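PDB 5M3C: diguanylate cyclase, which belongs to the two-domain proteins that join a GGDEF domain, here holding calcium and guanosine-5'-triphosphate, to an EAL domain with a calcium site of its own. Local coordinates for residues S296-E301 against L324-A329; W244-A249 against L266-A271. All coordinates share one frame; numbering follows the deposited sequence.

Contact 1. Residues S296-E301 against L324-A329; sequences SRLQLE and LGVQLA. With CA (calcium ion), chain H.
Two neighbouring parallel strands of the EAL-domain barrel, 298-303 and 327-333, meet here, joined by a right-handed beta-alpha-beta crossover through helix 312-324. The pairing is read from three bridges, Q299 with Q327, L300 with L328 and E301 with A329, and from short axes only 26° from parallel. L300 is gripped through both its backbone N and its backbone O: its N donates to Q327 O at 2.8 Å in a nearly straight bond (175°), and its O accepts from A329 N at 3.1 Å. One step earlier, Q327 N reaches L298 O at 2.9 Å.

The face carrying L300 and L328 is apolar and turned to the helices. L300 CD1 approaches V326 CG2 at 4.1 Å, the two side chains running at a slant to one another, while L328 CD2 lies 4.0 Å from L300 CB. L298 and V326 stand side by side, pointing the same way. L284 of helix 280-291 and L321 of helix 312-324 continue this layer.

On the other face are Q299, Q327, E301 and A329. E301 CG passes 4.0 Å from A329 CB; with CG anti to the carbonyl carbon (chi1 -68°) and the chain extended beyond it, the carboxylate is carried out to calcium, where OE1 binds at 2.1 Å. OE2 forms a salt bridge with K352, and E210, N269 and D331 complete the protein ligands of the ion. The two carboxylate oxygens thus have separate cationic partners, calcium on OE1 and the K352 amine on OE2, and this double hold restricts rotation of the group.

Contact 2. Residues W244-A249 against L266-A271; sequences WVLEHA and LSVNLA. With CA (calcium ion), chain H.
L266 packs its CD2 methyl against A249, 4.3 Å from A249 CB and close to the carbonyl O of the same residue. Its CG lies opposite the backbone N about the first torsion (chi1 179°), and from there the branch extends to the helix. S267 turns to the other side of the sheet, where its OG is hydrogen-bonded to K198.

V268 divides its two methyls between successive turns of the helix: CG1 meets V245 CG1 and CG2 meets A249 CB, each pair 3.5 Å apart. V245 and V268 overlap alongside one another with their side chains pointing opposite ways. L246 CD2 is a more distant neighbour, 4.5 Å from V268 CG1.

N269 directs its amide to the calcium site instead, and OD1 binds the ion at 2.6 Å, with E210, E301 and D331 as the other protein ligands. At L270 the end of the side chain swings back to the helix, and its CD1 reaches L246 CD1 at 4.1 Å as the two leucines lie at an angle to one another.

Helix and strand axes run 172° apart, almost exactly antiparallel, with a closest approach of 9.4 Å. Such antiparallel layering of helix 238-259 on strand 266-269, the strand that follows it in sequence, is characteristic of the alpha/beta barrel of EAL domains, with apolar residues facing the helix and N269 contributing to the metal site.

Overall arrangement
Contact 2 comes wholly before contact 1 in the sequence, yet their centres lie about 11 Å apart because strands 266-269 and 298-303 are neighbours in one sheet. Among the backbone hydrogen bonds that join them are two probable ones of 2.8 Å, from Q299 N to L266 O and from L270 N to E301 O. Contact 1 adds strand 327-333 on the far side of 298-303, whereas contact 2 brings helix 238-259 onto the sheet. Both supply the same calcium ion: E301 OE1 and N269 OD1 stand 2.8 Å apart as fellow ligands. The guanosine-5'-triphosphate pocket belongs to the other domain.

Contact 1. Residues S296-E301 against L324-A329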
loop_
_atom_site.group_PDB
_atom_site.type_symbol
_atom_site.label_atom_id
_atom_site.label_comp_id
_atom_site.label_asym_id
_atom_site.label_seq_id
_atom_site.Cartn_x
_atom_site.Cartn_y
_atom_site.Cartn_z
ATOM N N SER B 296 -16.838 26.113 -9.761
ATOM C CA SER B 296 -17.226 25.132 -10.772
ATOM C C SER B 296 -16.291 25.131 -11.981
ATOM O O SER B 296 -16.197 24.138 -12.700
ATOM C CB SER B 296 -18.663 25.406 -11.228
ATOM O OG SER B 296 -18.885 24.957 -12.555
ATOM N N ARG B 297 -15.610 26.249 -12.207
ATOM C CA ARG B 297 -14.690 26.374 -13.334
ATOM C C ARG B 297 -13.352 25.652 -13.112
ATOM O O ARG B 297 -12.612 25.414 -14.068
ATOM C CB ARG B 297 -14.437 27.855 -13.638
ATOM N N LEU B 298 -13.044 25.300 -11.864
ATOM C CA LEU B 298 -11.750 24.690 -11.532
ATOM C C LEU B 298 -11.842 23.204 -11.150
ATOM O O LEU B 298 -12.668 22.806 -10.322
ATOM C CB LEU B 298 -11.085 25.467 -10.391
ATOM C CG LEU B 298 -9.827 24.849 -9.769
ATOM C CD1 LEU B 298 -8.607 25.078 -10.647
ATOM C CD2 LEU B 298 -9.598 25.418 -8.378
ATOM N N GLN B 299 -10.971 22.396 -11.750
ATOM C CA GLN B 299 -10.905 20.966 -11.450
ATOM C C GLN B 299 -9.538 20.575 -10.893
ATOM O O GLN B 299 -8.496 20.937 -11.451
ATOM C CB GLN B 299 -11.206 20.138 -12.702
ATOM C CG GLN B 299 -10.933 18.650 -12.541
ATOM C CD GLN B 299 -11.316 17.849 -13.772
ATOM O OE1 GLN B 299 -12.417 17.999 -14.300
ATOM N NE2 GLN B 299 -10.412 16.989 -14.231
ATOM N N LEU B 300 -9.550 19.825 -9.794
ATOM C CA LEU B 300 -8.317 19.355 -9.166
ATOM C C LEU B 300 -8.101 17.872 -9.432
ATOM O O LEU B 300 -8.875 17.032 -8.972
ATOM C CB LEU B 300 -8.354 19.605 -7.659
ATOM C CG LEU B 300 -8.473 21.071 -7.245
ATOM C CD1 LEU B 300 -8.699 21.178 -5.746
ATOM C CD2 LEU B 300 -7.240 21.854 -7.666
ATOM N N GLU B 301 -7.045 17.558 -10.178
ATOM C CA GLU B 301 -6.714 16.174 -10.496
ATOM C C GLU B 301 -5.801 15.606 -9.421
ATOM O O GLU B 301 -4.840 16.251 -9.018
ATOM C CB GLU B 301 -6.020 16.084 -11.859
ATOM C CG GLU B 301 -6.914 16.411 -13.046
ATOM C CD GLU B 301 -6.181 16.324 -14.372
ATOM O OE1 GLU B 301 -5.003 15.906 -14.379
ATOM O OE2 GLU B 301 -6.781 16.671 -15.410
ATOM N N LEU B 324 -16.765 23.603 -1.650
ATOM C CA LEU B 324 -16.417 24.837 -2.352
ATOM C C LEU B 324 -17.009 24.871 -3.754
ATOM O O LEU B 324 -17.323 25.942 -4.268
ATOM C CB LEU B 324 -14.900 25.012 -2.445
ATOM C CG LEU B 324 -14.207 25.654 -1.242
ATOM C CD1 LEU B 324 -12.765 25.987 -1.592
ATOM C CD2 LEU B 324 -14.949 26.903 -0.783
ATOM N N GLY B 325 -17.143 23.702 -4.372
ATOM C CA GLY B 325 -17.762 23.603 -5.690
ATOM C C GLY B 325 -16.802 23.198 -6.791
ATOM O O GLY B 325 -17.212 22.997 -7.936
ATOM N N VAL B 326 -15.522 23.076 -6.450
ATOM C CA VAL B 326 -14.513 22.681 -7.430
ATOM C C VAL B 326 -14.683 21.211 -7.771
ATOM O O VAL B 326 -15.192 20.433 -6.964
ATOM C CB VAL B 326 -13.076 22.907 -6.919
ATOM C CG1 VAL B 326 -12.915 24.316 -6.368
ATOM C CG2 VAL B 326 -12.707 21.871 -5.868
ATOM N N GLN B 327 -14.251 20.831 -8.967
ATOM C CA GLN B 327 -14.385 19.448 -9.406
ATOM C C GLN B 327 -13.184 18.618 -8.965
ATOM O O GLN B 327 -12.081 19.143 -8.796
ATOM C CB GLN B 327 -14.556 19.382 -10.925
ATOM C CG GLN B 327 -15.809 20.085 -11.423
ATOM C CD GLN B 327 -16.150 19.728 -12.854
ATOM O OE1 GLN B 327 -15.264 19.484 -13.674
ATOM N NE2 GLN B 327 -17.440 19.698 -13.163
ATOM N N LEU B 328 -13.413 17.323 -8.770
ATOM C CA LEU B 328 -12.351 16.401 -8.389
ATOM C C LEU B 328 -12.216 15.283 -9.407
ATOM O O LEU B 328 -13.214 14.757 -9.906
ATOM C CB LEU B 328 -12.629 15.811 -7.010
ATOM C CG LEU B 328 -12.620 16.811 -5.856
ATOM C CD1 LEU B 328 -12.893 16.087 -4.547
ATOM C CD2 LEU B 328 -11.298 17.561 -5.791
ATOM N N ALA B 329 -10.974 14.920 -9.705
ATOM C CA ALA B 329 -10.694 13.894 -10.699
ATOM C C ALA B 329 -9.598 12.953 -10.225
ATOM O O ALA B 329 -8.633 13.372 -9.586
ATOM C CB ALA B 329 -10.291 14.536 -12.018
HETATM CA CA CA H . -3.120 15.195 -15.080
#

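Contact 2. Residues W244-A249 against L266-A271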
loop_
_atom_site.group_PDB
_atom_site.type_symbol
_atom_site.label_atom_id
_atom_site.label_comp_id
_atom_site.label_asym_id
_atom_site.label_seq_id
_atom_site.Cartn_x
_atom_site.Cartn_y
_atom_site.Cartn_z
ATOM N N TRP B 244 1.933 28.282 -6.384
ATOM C CA TRP B 244 2.221 29.029 -7.603
ATOM C C TRP B 244 1.368 28.516 -8.751
ATOM O O TRP B 244 0.745 29.293 -9.471
ATOM C CB TRP B 244 3.698 28.898 -7.977
ATOM C CG TRP B 244 4.100 29.767 -9.130
ATOM C CD1 TRP B 244 4.615 31.025 -9.061
ATOM C CD2 TRP B 244 4.015 29.445 -10.526
ATOM N NE1 TRP B 244 4.856 31.510 -10.322
ATOM C CE2 TRP B 244 4.497 30.558 -11.240
ATOM C CE3 TRP B 244 3.580 28.324 -11.238
ATOM C CZ2 TRP B 244 4.557 30.586 -12.630
ATOM C CZ3 TRP B 244 3.640 28.353 -12.619
ATOM C CH2 TRP B 244 4.125 29.476 -13.300
ATOM N N VAL B 245 1.349 27.197 -8.919
ATOM C CA VAL B 245 0.585 26.579 -9.996
ATOM C C VAL B 245 -0.898 26.927 -9.885
ATOM O O VAL B 245 -1.519 27.338 -10.869
ATOM C CB VAL B 245 0.757 25.048 -10.004
ATOM C CG1 VAL B 245 -0.235 24.399 -10.960
ATOM C CG2 VAL B 245 2.180 24.681 -10.389
ATOM N N LEU B 246 -1.463 26.768 -8.692
ATOM C CA LEU B 246 -2.881 27.045 -8.490
ATOM C C LEU B 246 -3.236 28.494 -8.832
ATOM O O LEU B 246 -4.126 28.748 -9.648
ATOM C CB LEU B 246 -3.293 26.727 -7.052
ATOM C CG LEU B 246 -3.545 25.247 -6.761
ATOM C CD1 LEU B 246 -3.727 25.021 -5.268
ATOM C CD2 LEU B 246 -4.757 24.744 -7.531
ATOM N N GLU B 247 -2.535 29.437 -8.211
ATOM C CA GLU B 247 -2.820 30.857 -8.406
ATOM C C GLU B 247 -2.780 31.237 -9.882
ATOM O O GLU B 247 -3.693 31.892 -10.396
ATOM C CB GLU B 247 -1.818 31.712 -7.628
ATOM C CG GLU B 247 -2.111 33.204 -7.678
ATOM C CD GLU B 247 -1.163 34.023 -6.818
ATOM O OE1 GLU B 247 -1.431 35.226 -6.617
ATOM O OE2 GLU B 247 -0.149 33.464 -6.346
ATOM N N HIS B 248 -1.719 30.820 -10.561
ATOM C CA HIS B 248 -1.544 31.142 -11.971
ATOM C C HIS B 248 -2.564 30.414 -12.837
ATOM O O HIS B 248 -3.029 30.954 -13.843
ATOM C CB HIS B 248 -0.125 30.799 -12.419
ATOM C CG HIS B 248 0.905 31.766 -11.929
ATOM N ND1 HIS B 248 1.432 32.758 -12.727
ATOM C CD2 HIS B 248 1.495 31.903 -10.719
ATOM C CE1 HIS B 248 2.308 33.461 -12.032
ATOM N NE2 HIS B 248 2.365 32.963 -10.810
ATOM N N ALA B 249 -2.912 29.193 -12.442
ATOM C CA ALA B 249 -3.932 28.428 -13.150
ATOM C C ALA B 249 -5.266 29.152 -13.059
ATOM O O ALA B 249 -6.007 29.230 -14.038
ATOM C CB ALA B 249 -4.053 27.030 -12.571
ATOM N N LEU B 266 -11.048 24.009 -16.105
ATOM C CA LEU B 266 -9.603 23.854 -16.228
ATOM C C LEU B 266 -9.082 22.900 -15.154
ATOM O O LEU B 266 -9.386 23.054 -13.968
ATOM C CB LEU B 266 -8.920 25.219 -16.103
ATOM C CG LEU B 266 -7.390 25.250 -16.176
ATOM C CD1 LEU B 266 -6.904 24.924 -17.577
ATOM C CD2 LEU B 266 -6.867 26.609 -15.741
ATOM N N SER B 267 -8.290 21.920 -15.581
ATOM C CA SER B 267 -7.804 20.866 -14.696
ATOM C C SER B 267 -6.385 21.153 -14.246
ATOM O O SER B 267 -5.540 21.527 -15.055
ATOM C CB SER B 267 -7.824 19.519 -15.417
ATOM O OG SER B 267 -9.043 19.322 -16.108
ATOM N N VAL B 268 -6.120 20.972 -12.958
ATOM C CA VAL B 268 -4.761 21.108 -12.447
ATOM C C VAL B 268 -4.424 19.981 -11.481
ATOM O O VAL B 268 -5.218 19.645 -10.602
ATOM C CB VAL B 268 -4.557 22.456 -11.738
ATOM C CG1 VAL B 268 -3.186 22.512 -11.086
ATOM C CG2 VAL B 268 -4.717 23.597 -12.727
ATOM N N ASN B 269 -3.242 19.397 -11.651
ATOM C CA ASN B 269 -2.782 18.337 -10.764
ATOM C C ASN B 269 -2.498 18.897 -9.377
ATOM O O ASN B 269 -1.931 19.980 -9.235
ATOM C CB ASN B 269 -1.527 17.669 -11.323
ATOM C CG ASN B 269 -1.803 16.876 -12.586
ATOM O OD1 ASN B 269 -2.756 16.099 -12.652
ATOM N ND2 ASN B 269 -0.959 17.060 -13.595
ATOM N N LEU B 270 -2.901 18.150 -8.357
ATOM C CA LEU B 270 -2.692 18.554 -6.977
ATOM C C LEU B 270 -1.769 17.559 -6.288
ATOM O O LEU B 270 -2.188 16.462 -5.927
ATOM C CB LEU B 270 -4.029 18.626 -6.241
ATOM C CG LEU B 270 -4.034 19.392 -4.921
ATOM C CD1 LEU B 270 -3.802 20.874 -5.163
ATOM C CD2 LEU B 270 -5.351 19.170 -4.194
ATOM N N ALA B 271 -0.508 17.947 -6.117
ATOM C CA ALA B 271 0.473 17.108 -5.438
ATOM C C ALA B 271 -0.076 16.605 -4.110
ATOM O O ALA B 271 -0.884 17.274 -3.469
ATOM C CB ALA B 271 1.763 17.882 -5.214
HETATM CA CA CA H . -3.120 15.195 -15.080
#